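Local coordinates for protein sorbitol-6-phosphate dehydrogenase (Erwinia amylovora CFBP1430, PDB 5O3Z) that probably catalyses the oxidation of sorbitol 6-phosphate at C2 as a dehydrogenase of the short-chain dehydrogenase/reductase family, at residues V8-G13 and R77-T82; Q114-G119 and S156-A161; L188-L191 and M196-S199; L130-G135 and Y179-H184. All coordinates share one frame; numbering follows the deposited sequence.

How the contacts relate
From the N terminus, contact 1 closes first, bringing helix 69-83 back to strand 8-12 of the Rossmann-type parallel sheet. Helix 106-133 then serves two partners: its middle meets the start of helix 156-176 in contact 2, and its C-terminal end meets the lead-in to strand 182-188 in contact 4. These two cross along the chain. Contact 3 follows directly, a short closure in which the loop after strand 182-188 meets helix 195-199. Contacts 1 and 4 touch through the D80-R133 salt bridge, whereas contacts 3 and 4 lie about 32 Å apart between centres.

Contact 1 of 4, residues V8-G13 and R77-T82; sequences VAVVIG and RAVDET
V79 lays its CG1 methyl against the V10 side chain, where CG1 of V79 and CG2 of V10 come within 4.0 Å. This is the helix-on-sheet packing of a Rossmann fold: V79 belongs to helix 69-83, and V10 to strand 8-12 of the central parallel sheet. The two valines meet at a slant, each presenting a single methyl. In V79 the touching branch stands anti to the backbone N (chi1 175°), while the methyl that V10 offers lies beside its own backbone N. V8, two residues earlier and on the same face of the strand, adds a looser contact at 4.5 Å from its CG1 to V79 CG1, leaving one methyl of the helix to serve two strand residues.

All three valines are buried, and nothing polar joins the segments; only 94 Å² is covered in all. A9 and V11 project to the other face of the sheet, toward L26 of helix 17-28, while the backbone of V10 is bonded to L88 and V90 of the adjoining strand. On the helix side, V79 also packs on F62 of strand 59-63. One turn of the helix carries a double grip on a single carbonyl: A78 O receives T82 N at 3.0 Å and, from the opposite face of its plane, T82 OG1 at 2.7 Å, with a C=O...OG1 angle of 150°.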
loop_
_atom_site.group_PDB
_atom_site.type_symbol
_atom_site.label_atom_id
_atom_site.label_comp_id
_atom_site.label_asym_id
_atom_site.label_seq_id
_atom_site.Cartn_x
_atom_site.Cartn_y
_atom_site.Cartn_z
ATOM N N VAL A 8 -28.322 -18.215 2.325
ATOM C CA VAL A 8 -29.112 -16.993 2.151
ATOM C C VAL A 8 -28.194 -15.786 1.997
ATOM O O VAL A 8 -27.389 -15.562 2.883
ATOM C CB VAL A 8 -29.927 -16.764 3.441
ATOM C CG1 VAL A 8 -30.585 -15.417 3.448
ATOM C CG2 VAL A 8 -30.942 -17.881 3.599
ATOM N N ALA A 9 -28.389 -15.015 0.937
ATOM C CA ALA A 9 -27.666 -13.785 0.735
ATOM C C ALA A 9 -28.642 -12.669 1.059
ATOM O O ALA A 9 -29.791 -12.694 0.582
ATOM C CB ALA A 9 -27.267 -13.629 -0.718
ATOM N N VAL A 10 -28.193 -11.696 1.828
ATOM C CA VAL A 10 -28.914 -10.396 2.002
ATOM C C VAL A 10 -28.195 -9.351 1.174
ATOM O O VAL A 10 -26.987 -9.103 1.394
ATOM C CB VAL A 10 -28.888 -9.991 3.496
ATOM C CG1 VAL A 10 -29.772 -8.778 3.730
ATOM C CG2 VAL A 10 -29.311 -11.163 4.377
ATOM N N VAL A 11 -28.885 -8.676 0.270
ATOM C CA VAL A 11 -28.298 -7.589 -0.492
ATOM C C VAL A 11 -28.988 -6.245 -0.152
ATOM O O VAL A 11 -30.179 -6.034 -0.474
ATOM C CB VAL A 11 -28.425 -7.825 -1.983
ATOM C CG1 VAL A 11 -27.715 -6.750 -2.793
ATOM C CG2 VAL A 11 -27.868 -9.182 -2.368
ATOM N N ILE A 12 -28.224 -5.336 0.476
ATOM C CA ILE A 12 -28.676 -3.990 0.837
ATOM C C ILE A 12 -28.424 -3.145 -0.388
ATOM O O ILE A 12 -27.234 -3.059 -0.898
ATOM C CB ILE A 12 -27.866 -3.376 2.009
ATOM C CG1 ILE A 12 -27.577 -4.364 3.139
ATOM C CG2 ILE A 12 -28.491 -2.087 2.561
ATOM C CD1 ILE A 12 -28.771 -4.933 3.851
ATOM N N GLY A 13 -29.468 -2.482 -0.849
ATOM C CA GLY A 13 -29.429 -1.717 -2.124
ATOM C C GLY A 13 -29.699 -2.616 -3.323
ATOM O O GLY A 13 -29.421 -2.237 -4.444
ATOM N N ARG A 77 -34.317 -8.832 11.889
ATOM C CA ARG A 77 -35.442 -9.690 12.431
ATOM C C ARG A 77 -36.298 -10.286 11.289
ATOM O O ARG A 77 -36.533 -11.471 11.266
ATOM C CB ARG A 77 -36.317 -8.922 13.448
ATOM C CG ARG A 77 -35.662 -8.858 14.816
ATOM C CD ARG A 77 -36.536 -8.301 15.940
ATOM N NE ARG A 77 -37.148 -7.037 15.538
ATOM C CZ ARG A 77 -36.623 -5.817 15.705
ATOM N NH1 ARG A 77 -35.427 -5.626 16.299
ATOM N NH2 ARG A 77 -37.305 -4.762 15.274
ATOM N N ALA A 78 -36.650 -9.460 10.312
ATOM C CA ALA A 78 -37.460 -9.876 9.188
ATOM C C ALA A 78 -36.809 -10.968 8.335
ATOM O O ALA A 78 -37.434 -11.973 7.954
ATOM C CB ALA A 78 -37.785 -8.668 8.326
ATOM N N VAL A 79 -35.528 -10.807 8.033
ATOM C CA VAL A 79 -34.823 -11.838 7.298
ATOM C C VAL A 79 -34.737 -13.121 8.097
ATOM O O VAL A 79 -34.911 -14.170 7.513
ATOM C CB VAL A 79 -33.378 -11.373 6.863
ATOM C CG1 VAL A 79 -32.626 -12.511 6.205
ATOM C CG2 VAL A 79 -33.444 -10.212 5.886
ATOM N N ASP A 80 -34.494 -13.063 9.413
ATOM C CA ASP A 80 -34.372 -14.261 10.235
ATOM C C ASP A 80 -35.717 -14.956 10.294
ATOM O O ASP A 80 -35.795 -16.149 10.054
ATOM C CB ASP A 80 -33.935 -13.909 11.645
ATOM C CG ASP A 80 -33.679 -15.126 12.519
ATOM O OD1 ASP A 80 -33.248 -16.220 12.048
ATOM O OD2 ASP A 80 -33.801 -14.977 13.727
ATOM N N GLU A 81 -36.776 -14.213 10.596
ATOM C CA GLU A 81 -38.152 -14.776 10.574
ATOM C C GLU A 81 -38.400 -15.518 9.266
ATOM O O GLU A 81 -38.869 -16.657 9.285
ATOM C CB GLU A 81 -39.236 -13.674 10.647
ATOM C CG GLU A 81 -39.306 -12.813 11.919
ATOM C CD GLU A 81 -39.971 -11.432 11.674
ATOM O OE1 GLU A 81 -40.737 -11.244 10.683
ATOM O OE2 GLU A 81 -39.730 -10.502 12.477
ATOM N N THR A 82 -38.060 -14.871 8.135
ATOM C CA THR A 82 -38.312 -15.373 6.789
ATOM C C THR A 82 -37.466 -16.605 6.298
ATOM O O THR A 82 -38.048 -17.619 5.835
ATOM C CB THR A 82 -38.200 -14.205 5.795
ATOM O OG1 THR A 82 -39.090 -13.163 6.201
ATOM C CG2 THR A 82 -38.520 -14.614 4.338
#

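Contact 2 of 4, residues Q114-G119 and S156-A161; sequences QVNLVG and SGYSAA
N116 meets the neighbouring helix first through its CB, which sits 3.6 Å from the CB of A161. The next atom, CG, lies beside the backbone N (chi1 -75°), and this turn carries the amide past A161 toward the Y158 ring. At the tip, ND2 stands 4.2 Å from Y158 CD1, approaching the ring obliquely; the same nitrogen is hydrogen-bonded to S112 O in its own helix. OD1 makes a weak hydrogen bond to K162 NZ.

Y158 and K162 fit the Y-x-x-x-K motif of short-chain dehydrogenases, and N116 matches the asparagine that joins them in the catalytic tetrad of many relatives, so this junction of helices 106-133 and 156-176 probably lines the active site. The two short helical segments run nearly parallel, 15° apart, with axes 9.5 Å from each other. Around N116 the first of them widens into a pi-type turn, closed by G119 N to Q114 O at 2.9 Å.

A water lies between the backbones, within hydrogen-bonding distance of both carbonyls, 2.8 Å from N116 O and 2.7 Å from A161 O, though it has further acceptors to choose from. CG of L117 swings anti to the backbone N, which brings CD1 to 4.2 Å from A161 O. The L117 side chain also packs on L113 of the second subunit.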
loop_
_atom_site.group_PDB
_atom_site.type_symbol
_atom_site.label_atom_id
_atom_site.label_comp_id
_atom_site.label_asym_id
_atom_site.label_seq_id
_atom_site.Cartn_x
_atom_site.Cartn_y
_atom_site.Cartn_z
ATOM N N GLN A 114 -23.002 8.674 6.108
ATOM C CA GLN A 114 -24.145 7.870 6.584
ATOM C C GLN A 114 -24.377 6.658 5.642
ATOM O O GLN A 114 -24.406 5.533 6.073
ATOM C CB GLN A 114 -25.416 8.776 6.695
ATOM C CG GLN A 114 -25.455 9.716 7.914
ATOM C CD GLN A 114 -25.248 8.995 9.257
ATOM O OE1 GLN A 114 -25.780 7.921 9.489
ATOM N NE2 GLN A 114 -24.457 9.586 10.146
ATOM N N VAL A 115 -24.499 6.937 4.365
ATOM C CA VAL A 115 -24.855 5.961 3.342
ATOM C C VAL A 115 -23.662 5.004 3.118
ATOM O O VAL A 115 -23.837 3.790 3.150
ATOM C CB VAL A 115 -25.309 6.654 2.047
ATOM C CG1 VAL A 115 -25.591 5.636 0.941
ATOM C CG2 VAL A 115 -26.589 7.455 2.295
ATOM N N ASN A 116 -22.449 5.557 2.997
ATOM C CA ASN A 116 -21.320 4.722 2.626
ATOM C C ASN A 116 -20.670 4.002 3.739
ATOM O O ASN A 116 -20.045 2.965 3.509
ATOM C CB ASN A 116 -20.313 5.525 1.910
ATOM C CG ASN A 116 -20.743 5.812 0.542
ATOM O OD1 ASN A 116 -20.933 4.851 -0.234
ATOM N ND2 ASN A 116 -20.943 7.098 0.200
ATOM N N LEU A 117 -20.815 4.525 4.960
ATOM C CA LEU A 117 -20.069 4.036 6.064
ATOM C C LEU A 117 -20.906 3.599 7.217
ATOM O O LEU A 117 -20.757 2.488 7.648
ATOM C CB LEU A 117 -19.012 5.083 6.495
ATOM C CG LEU A 117 -17.886 4.752 7.459
ATOM C CD1 LEU A 117 -17.199 3.460 7.023
ATOM C CD2 LEU A 117 -16.922 5.948 7.429
ATOM N N VAL A 118 -21.778 4.454 7.773
ATOM C CA VAL A 118 -22.536 4.045 8.937
ATOM C C VAL A 118 -23.527 2.883 8.578
ATOM O O VAL A 118 -23.739 1.954 9.361
ATOM C CB VAL A 118 -23.292 5.249 9.536
ATOM C CG1 VAL A 118 -24.364 4.808 10.508
ATOM C CG2 VAL A 118 -22.316 6.221 10.171
ATOM N N GLY A 119 -24.093 2.938 7.391
ATOM C CA GLY A 119 -24.943 1.849 6.916
ATOM C C GLY A 119 -24.197 0.550 6.878
ATOM O O GLY A 119 -24.736 -0.493 7.233
ATOM N N SER A 156 -14.082 14.651 -2.077
ATOM C CA SER A 156 -13.655 14.424 -0.698
ATOM C C SER A 156 -14.588 13.569 0.149
ATOM O O SER A 156 -14.126 12.705 0.902
ATOM C CB SER A 156 -13.312 15.767 -0.019
ATOM O OG SER A 156 -14.479 16.539 0.260
ATOM N N GLY A 157 -15.905 13.827 0.048
ATOM C CA GLY A 157 -16.875 13.110 0.829
ATOM C C GLY A 157 -16.918 11.642 0.505
ATOM O O GLY A 157 -16.896 10.753 1.381
ATOM N N TYR A 158 -16.901 11.403 -0.795
ATOM C CA TYR A 158 -16.828 10.063 -1.341
ATOM C C TYR A 158 -15.512 9.316 -0.963
ATOM O O TYR A 158 -15.583 8.241 -0.462
ATOM C CB TYR A 158 -17.095 10.116 -2.849
ATOM C CG TYR A 158 -17.431 8.755 -3.488
ATOM C CD1 TYR A 158 -18.618 8.088 -3.170
ATOM C CD2 TYR A 158 -16.556 8.151 -4.420
ATOM C CE1 TYR A 158 -18.945 6.868 -3.768
ATOM C CE2 TYR A 158 -16.866 6.915 -5.019
ATOM C CZ TYR A 158 -18.077 6.287 -4.699
ATOM O OH TYR A 158 -18.425 5.060 -5.239
ATOM N N SER A 159 -14.336 9.915 -1.136
ATOM C CA SER A 159 -13.091 9.239 -0.749
ATOM C C SER A 159 -12.940 8.965 0.745
ATOM O O SER A 159 -12.543 7.897 1.143
ATOM C CB SER A 159 -11.877 9.985 -1.261
ATOM O OG SER A 159 -11.735 9.771 -2.672
ATOM N N ALA A 160 -13.274 9.945 1.553
ATOM C CA ALA A 160 -13.253 9.798 2.985
ATOM C C ALA A 160 -14.071 8.548 3.421
ATOM O O ALA A 160 -13.628 7.705 4.218
ATOM C CB ALA A 160 -13.794 11.082 3.623
ATOM N N ALA A 161 -15.263 8.423 2.849
ATOM C CA ALA A 161 -16.177 7.395 3.266
ATOM C C ALA A 161 -15.765 6.040 2.723
ATOM O O ALA A 161 -15.888 5.097 3.409
ATOM C CB ALA A 161 -17.560 7.740 2.766
HETATM O O HOH W 1 -17.393 2.942 2.627
#

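Contact 3 of 4, residues L188-L191 and M196-S199; sequences LGNL and MFQS
This is a short-range packing contact, in which the loop leaving strand 182-188 is met by the short helix 195-199, only a few residues further along. In the Rossmann-type fold of short-chain dehydrogenases the region after this strand commonly forms part of the substrate-binding loop, and the same is plausible here. F197 carries the contact from the helix side. Its CB comes within 3.3 Å of L191 O, a close van der Waals approach and not a hydrogen bond. That carbonyl has a weak bond to S194 OG in the connecting turn.

With CG anti to the backbone N (chi1 -166°), the F197 ring extends past the L191 carbonyl to N190. L191 O reaches the ring obliquely, 3.9 Å from F197 CG. The F197 ring also meets that of Y204, the planes about 25° apart. M196 packs on T17 and Y231, which belong to helices 17-28 and 231-242. The N190 amide plane stands 57° from the F197 ring, and the two groups meet at a single ring carbon: F197 CE2 lies 4.1 Å from N190 CB and 4.2 Å from N190 OD1.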
loop_
_atom_site.group_PDB
_atom_site.type_symbol
_atom_site.label_atom_id
_atom_site.label_comp_id
_atom_site.label_asym_id
_atom_site.label_seq_id
_atom_site.Cartn_x
_atom_site.Cartn_y
_atom_site.Cartn_z
ATOM N N LEU A 188 -14.199 -1.297 -7.020
ATOM C CA LEU A 188 -14.587 -1.264 -8.438
ATOM C C LEU A 188 -14.011 -0.143 -9.201
ATOM O O LEU A 188 -13.859 0.967 -8.690
ATOM C CB LEU A 188 -16.116 -1.163 -8.570
ATOM C CG LEU A 188 -16.872 -2.266 -7.808
ATOM C CD1 LEU A 188 -18.334 -2.170 -8.143
ATOM C CD2 LEU A 188 -16.372 -3.691 -7.959
ATOM N N GLY A 189 -13.707 -0.374 -10.488
ATOM C CA GLY A 189 -13.446 0.718 -11.396
ATOM C C GLY A 189 -14.786 1.325 -11.801
ATOM O O GLY A 189 -15.797 1.082 -11.148
ATOM N N ASN A 190 -14.791 2.050 -12.900
ATOM C CA ASN A 190 -15.926 2.830 -13.339
ATOM C C ASN A 190 -16.898 1.949 -14.125
ATOM O O ASN A 190 -16.480 1.226 -15.036
ATOM C CB ASN A 190 -15.471 3.965 -14.261
ATOM C CG ASN A 190 -14.578 4.990 -13.574
ATOM O OD1 ASN A 190 -14.970 5.601 -12.570
ATOM N ND2 ASN A 190 -13.425 5.293 -14.200
ATOM N N LEU A 191 -18.179 1.984 -13.754
ATOM C CA LEU A 191 -19.243 1.201 -14.418
ATOM C C LEU A 191 -19.816 2.100 -15.503
ATOM O O LEU A 191 -20.878 2.725 -15.350
ATOM C CB LEU A 191 -20.265 0.804 -13.391
ATOM C CG LEU A 191 -19.681 0.187 -12.120
ATOM C CD1 LEU A 191 -20.694 0.274 -11.002
ATOM C CD2 LEU A 191 -19.356 -1.259 -12.376
ATOM N N MET A 196 -26.492 5.578 -13.908
ATOM C CA MET A 196 -25.789 6.541 -13.073
ATOM C C MET A 196 -24.709 7.271 -13.891
ATOM O O MET A 196 -24.718 8.510 -13.982
ATOM C CB MET A 196 -25.113 5.804 -11.908
ATOM C CG MET A 196 -26.028 4.911 -11.050
ATOM S SD MET A 196 -26.445 3.235 -11.668
ATOM C CE MET A 196 -25.032 2.202 -11.171
ATOM N N PHE A 197 -23.809 6.485 -14.509
ATOM C CA PHE A 197 -22.584 7.022 -15.140
ATOM C C PHE A 197 -22.987 7.747 -16.408
ATOM O O PHE A 197 -22.570 8.894 -16.646
ATOM C CB PHE A 197 -21.522 5.931 -15.444
ATOM C CG PHE A 197 -20.179 6.511 -15.760
ATOM C CD1 PHE A 197 -19.952 7.174 -16.963
ATOM C CD2 PHE A 197 -19.169 6.491 -14.821
ATOM C CE1 PHE A 197 -18.727 7.770 -17.226
ATOM C CE2 PHE A 197 -17.943 7.112 -15.072
ATOM C CZ PHE A 197 -17.716 7.744 -16.275
ATOM N N GLN A 198 -23.791 7.037 -17.207
ATOM C CA GLN A 198 -24.407 7.543 -18.431
ATOM C C GLN A 198 -25.128 8.881 -18.271
ATOM O O GLN A 198 -25.071 9.718 -19.177
ATOM C CB GLN A 198 -25.389 6.506 -18.978
ATOM C CG GLN A 198 -24.731 5.360 -19.730
ATOM C CD GLN A 198 -23.877 5.842 -20.889
ATOM O OE1 GLN A 198 -24.315 6.665 -21.689
ATOM N NE2 GLN A 198 -22.637 5.366 -20.965
ATOM N N SER A 199 -25.791 9.085 -17.132
ATOM C CA SER A 199 -26.555 10.331 -16.908
ATOM C C SER A 199 -25.638 11.480 -16.510
ATOM O O SER A 199 -25.971 12.645 -16.733
ATOM C CB SER A 199 -27.677 10.138 -15.876
ATOM O OG SER A 199 -27.221 9.424 -14.747
#

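Contact 4 of 4, residues L130-G135 and Y179-H184; sequences LMIRDG and YGITVH
I132 and Y179 make a CH-pi contact: CG1 of I132 lies over one face of the phenol, 3.7 Å from the centroid of the Y179 ring and 11° off its normal. The isoleucine straddles the ring, its CD1 reaching Y179 CE2 at 3.6 Å and its CG2 coming to 3.9 Å from Y179 CE1.

Apolar packing follows at I181, just before strand 182-188. Its CD1 fits against M131, 3.6 Å from CB and 3.8 Å from SD of that residue; the methionine, extended beyond CG, crosses the isoleucine at a slant. L176 of helix 156-176 touches both isoleucines, so two helices and the start of a strand join here in the Rossmann fold.

The helix end has polar links of its own, none of them to 179-184. A Schellman motif with G135 as its C-prime residue terminates helix 106-133, G135 N reaching I132 O at 3.2 Å. R133 holds D134 side-on, NE to OD1 at 2.9 Å and NH2 to OD2, while its NH1 is bridged to D80.

Since no hydrogen bond or salt bridge crosses between 130-135 and 179-184, the fit rests on van der Waals and CH-pi contact, buried at M131 and I181 and more open at Y179.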
loop_
_atom_site.group_PDB
_atom_site.type_symbol
_atom_site.label_atom_id
_atom_site.label_comp_id
_atom_site.label_asym_id
_atom_site.label_seq_id
_atom_site.Cartn_x
_atom_site.Cartn_y
_atom_site.Cartn_z
ATOM N N LEU A 130 -26.321 -12.654 13.762
ATOM C CA LEU A 130 -27.083 -13.827 13.254
ATOM C C LEU A 130 -26.140 -14.946 12.850
ATOM O O LEU A 130 -26.457 -16.156 13.024
ATOM C CB LEU A 130 -28.021 -13.464 12.086
ATOM C CG LEU A 130 -29.258 -12.573 12.404
ATOM C CD1 LEU A 130 -30.075 -12.274 11.132
ATOM C CD2 LEU A 130 -30.166 -13.196 13.448
ATOM N N MET A 131 -24.981 -14.572 12.302
ATOM C CA MET A 131 -24.048 -15.556 11.759
ATOM C C MET A 131 -23.389 -16.259 12.914
ATOM O O MET A 131 -23.190 -17.482 12.876
ATOM C CB MET A 131 -22.980 -14.864 10.878
ATOM C CG MET A 131 -23.441 -14.593 9.503
ATOM S SD MET A 131 -22.229 -13.503 8.694
ATOM C CE MET A 131 -23.145 -12.929 7.290
ATOM N N ILE A 132 -23.046 -15.485 13.931
ATOM C CA ILE A 132 -22.493 -15.973 15.162
ATOM C C ILE A 132 -23.428 -16.887 15.930
ATOM O O ILE A 132 -23.015 -17.976 16.389
ATOM C CB ILE A 132 -22.052 -14.804 16.066
ATOM C CG1 ILE A 132 -20.809 -14.160 15.427
ATOM C CG2 ILE A 132 -21.701 -15.235 17.489
ATOM C CD1 ILE A 132 -20.527 -12.776 15.959
ATOM N N ARG A 133 -24.669 -16.461 16.054
ATOM C CA ARG A 133 -25.690 -17.216 16.803
ATOM C C ARG A 133 -25.837 -18.605 16.259
ATOM O O ARG A 133 -25.798 -19.533 17.012
ATOM C CB ARG A 133 -27.055 -16.532 16.694
ATOM C CG ARG A 133 -28.137 -17.148 17.599
ATOM C CD ARG A 133 -29.525 -16.705 17.147
ATOM N NE ARG A 133 -29.871 -17.226 15.826
ATOM C CZ ARG A 133 -30.842 -16.755 15.025
ATOM N NH1 ARG A 133 -31.599 -15.738 15.403
ATOM N NH2 ARG A 133 -31.065 -17.298 13.829
ATOM N N ASP A 134 -25.994 -18.708 14.945
ATOM C CA ASP A 134 -26.201 -19.988 14.251
ATOM C C ASP A 134 -24.954 -20.722 13.845
ATOM O O ASP A 134 -25.042 -21.646 13.059
ATOM C CB ASP A 134 -27.001 -19.751 12.958
ATOM C CG ASP A 134 -28.456 -19.423 13.227
ATOM O OD1 ASP A 134 -28.828 -19.570 14.416
ATOM O OD2 ASP A 134 -29.199 -19.025 12.271
ATOM N N GLY A 135 -23.790 -20.316 14.320
ATOM C CA GLY A 135 -22.522 -20.970 13.907
ATOM C C GLY A 135 -22.130 -21.012 12.426
ATOM O O GLY A 135 -21.518 -21.970 11.971
ATOM N N TYR A 179 -14.781 -16.387 14.491
ATOM C CA TYR A 179 -16.040 -17.047 14.117
ATOM C C TYR A 179 -16.057 -17.586 12.697
ATOM O O TYR A 179 -17.099 -18.028 12.232
ATOM C CB TYR A 179 -17.196 -16.055 14.259
ATOM C CG TYR A 179 -17.298 -15.444 15.598
ATOM C CD1 TYR A 179 -17.696 -16.213 16.725
ATOM C CD2 TYR A 179 -17.045 -14.103 15.786
ATOM C CE1 TYR A 179 -17.820 -15.653 17.971
ATOM C CE2 TYR A 179 -17.194 -13.524 17.036
ATOM C CZ TYR A 179 -17.576 -14.321 18.117
ATOM O OH TYR A 179 -17.652 -13.721 19.325
ATOM N N GLY A 180 -14.929 -17.553 11.978
ATOM C CA GLY A 180 -14.896 -18.051 10.614
ATOM C C GLY A 180 -15.685 -17.228 9.653
ATOM O O GLY A 180 -16.137 -17.707 8.621
ATOM N N ILE A 181 -15.918 -15.973 9.987
ATOM C CA ILE A 181 -16.532 -15.082 9.029
ATOM C C ILE A 181 -15.434 -14.218 8.399
ATOM O O ILE A 181 -14.701 -13.612 9.114
ATOM C CB ILE A 181 -17.569 -14.134 9.682
ATOM C CG1 ILE A 181 -18.684 -14.927 10.398
ATOM C CG2 ILE A 181 -18.242 -13.327 8.570
ATOM C CD1 ILE A 181 -19.532 -14.093 11.306
ATOM N N THR A 182 -15.392 -14.172 7.080
ATOM C CA THR A 182 -14.524 -13.285 6.334
ATOM C C THR A 182 -15.263 -12.029 5.784
ATOM O O THR A 182 -16.453 -12.045 5.533
ATOM C CB THR A 182 -13.861 -14.005 5.156
ATOM O OG1 THR A 182 -14.812 -14.243 4.126
ATOM C CG2 THR A 182 -13.221 -15.262 5.558
ATOM N N VAL A 183 -14.491 -10.962 5.531
ATOM C CA VAL A 183 -14.985 -9.622 5.203
ATOM C C VAL A 183 -14.020 -9.034 4.180
ATOM O O VAL A 183 -12.791 -9.029 4.443
ATOM C CB VAL A 183 -14.938 -8.738 6.448
ATOM C CG1 VAL A 183 -15.696 -7.384 6.201
ATOM C CG2 VAL A 183 -15.474 -9.476 7.675
ATOM N N HIS A 184 -14.554 -8.560 3.076
ATOM C CA HIS A 184 -13.840 -7.919 1.962
ATOM C C HIS A 184 -14.515 -6.717 1.449
ATOM O O HIS A 184 -15.746 -6.598 1.549
ATOM C CB HIS A 184 -13.708 -8.871 0.788
ATOM C CG HIS A 184 -13.012 -10.141 1.121
ATOM N ND1 HIS A 184 -11.649 -10.176 1.402
ATOM C CD2 HIS A 184 -13.479 -11.411 1.283
ATOM C CE1 HIS A 184 -11.319 -11.413 1.756
ATOM N NE2 HIS A 184 -12.409 -12.192 1.680
#